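PDB 3FAW: reticulocyte binding protein from Streptococcus agalactiae COH1, which probably hydrolyses alpha-1,6-glucosidic linkages in pullulan and related alpha-glucans, acting as a cell-wall-associated pullulanase. Local coordinates for residues Phe558-Ser562 with Pro563-Val567. Sequence-based numbering, arbitrary orientation.
Sequences FEADS and PGDVV. With CA (calcium ion), chain E.
Asp561, just before a tight turn, and Asp565, at its end, share a calcium ion. Asp561 gives it one oxygen, OD1, 2.3 Å from the ion, whereas Asp565 grips it with both, OD2 at 2.4 Å and the longer OD1 at 2.8 Å. Their carboxylate planes lie only 20° apart, and the metal holds Asp561 OD1 and Asp565 OD2 at 3.1 Å. The CG of Asp561 sits between its backbone N and carbonyl carbon (chi1 73°), which brings OD1 back to the ion although CB points away from 563-567. Asp565 OD2 also accepts the N-H of Ser562 (3.3 Å), from above the carboxylate plane and well bent at 137°. In return the backbone N of Asp565 bonds to Ser562 O, closing the turn through Pro563 and Gly564. On the strand side of Asp565, Val566 CG2 packs on Ala560 CB (3.6 Å) and meets Phe558 CZ obliquely. Water 1, the carbonyls of Met507 and Thr510, and Asp511 complete the site, while Arg265 NH2 hydrogen-bonds Asp565 OD1. The turn leads straight into strand 566-568 of the TIM barrel. The ion links it to residues 507-511, just before strand 513-516; calcium and Arg265 probably offset the charge of the clustered carboxylates.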
loop_
_atom_site.group_PDB
_atom_site.type_symbol
_atom_site.label_atom_id
_atom_site.label_comp_id
_atom_site.label_asym_id
_atom_site.label_seq_id
_atom_site.Cartn_x
_atom_site.Cartn_y
_atom_site.Cartn_z
ATOM N N PHE A 558 -18.124 8.871 1.369
ATOM C CA PHE A 558 -18.234 7.959 2.513
ATOM C C PHE A 558 -18.370 8.740 3.811
ATOM O O PHE A 558 -17.958 9.901 3.884
ATOM C CB PHE A 558 -17.058 6.966 2.579
ATOM C CG PHE A 558 -15.746 7.558 3.062
ATOM C CD1 PHE A 558 -15.447 7.619 4.421
ATOM C CD2 PHE A 558 -14.786 7.988 2.154
ATOM C CE1 PHE A 558 -14.231 8.138 4.867
ATOM C CE2 PHE A 558 -13.560 8.503 2.588
ATOM C CZ PHE A 558 -13.285 8.579 3.947
ATOM N N GLU A 559 -18.953 8.099 4.822
ATOM C CA GLU A 559 -19.147 8.728 6.130
ATOM C C GLU A 559 -17.896 8.604 6.995
ATOM O O GLU A 559 -17.524 7.504 7.410
ATOM C CB GLU A 559 -20.348 8.100 6.856
ATOM C CG GLU A 559 -20.711 8.749 8.199
ATOM C CD GLU A 559 -21.111 10.214 8.079
ATOM O OE1 GLU A 559 -21.613 10.621 7.008
ATOM O OE2 GLU A 559 -20.930 10.958 9.066
ATOM N N ALA A 560 -17.251 9.739 7.263
ATOM C CA ALA A 560 -16.155 9.805 8.224
ATOM C C ALA A 560 -16.656 10.458 9.514
ATOM O O ALA A 560 -16.883 11.669 9.549
ATOM C CB ALA A 560 -14.995 10.593 7.644
ATOM N N ASP A 561 -16.832 9.664 10.571
ATOM C CA ASP A 561 -17.314 10.203 11.850
ATOM C C ASP A 561 -16.190 10.803 12.715
ATOM O O ASP A 561 -16.451 11.322 13.801
ATOM C CB ASP A 561 -18.140 9.158 12.629
ATOM C CG ASP A 561 -17.297 8.044 13.237
ATOM O OD1 ASP A 561 -16.293 7.630 12.625
ATOM O OD2 ASP A 561 -17.657 7.568 14.334
ATOM N N SER A 562 -14.957 10.736 12.214
ATOM C CA SER A 562 -13.790 11.334 12.865
ATOM C C SER A 562 -12.800 11.801 11.784
ATOM O O SER A 562 -12.663 11.140 10.754
ATOM C CB SER A 562 -13.133 10.312 13.802
ATOM O OG SER A 562 -11.813 10.685 14.169
ATOM N N PRO A 563 -12.115 12.943 12.004
ATOM C CA PRO A 563 -11.194 13.453 10.975
ATOM C C PRO A 563 -10.019 12.517 10.667
ATOM O O PRO A 563 -9.524 12.511 9.540
ATOM C CB PRO A 563 -10.694 14.779 11.567
ATOM C CG PRO A 563 -10.965 14.691 13.020
ATOM C CD PRO A 563 -12.159 13.822 13.186
ATOM N N GLY A 564 -9.597 11.730 11.658
ATOM C CA GLY A 564 -8.542 10.739 11.482
ATOM C C GLY A 564 -8.873 9.591 10.534
ATOM O O GLY A 564 -7.969 8.859 10.108
ATOM N N ASP A 565 -10.153 9.429 10.195
ATOM C CA ASP A 565 -10.578 8.446 9.186
ATOM C C ASP A 565 -10.117 8.792 7.773
ATOM O O ASP A 565 -10.137 7.932 6.888
ATOM C CB ASP A 565 -12.107 8.343 9.132
ATOM C CG ASP A 565 -12.715 7.822 10.410
ATOM O OD1 ASP A 565 -12.009 7.162 11.201
ATOM O OD2 ASP A 565 -13.925 8.064 10.623
ATOM N N VAL A 566 -9.730 10.049 7.565
ATOM C CA VAL A 566 -9.512 10.594 6.230
ATOM C C VAL A 566 -8.041 10.917 5.966
ATOM O O VAL A 566 -7.414 11.666 6.718
ATOM C CB VAL A 566 -10.334 11.886 6.037
ATOM C CG1 VAL A 566 -10.157 12.431 4.628
ATOM C CG2 VAL A 566 -11.801 11.625 6.329
ATOM N N VAL A 567 -7.504 10.338 4.894
ATOM C CA VAL A 567 -6.190 10.708 4.387
ATOM C C VAL A 567 -6.385 11.665 3.206
ATOM O O VAL A 567 -6.871 11.260 2.147
ATOM C CB VAL A 567 -5.380 9.476 3.939
ATOM C CG1 VAL A 567 -3.964 9.882 3.556
ATOM C CG2 VAL A 567 -5.356 8.412 5.039
HETATM CA CA CA E . -14.415 6.368 12.281
HETATM O O HOH W 1 -15.876 5.200 13.797
#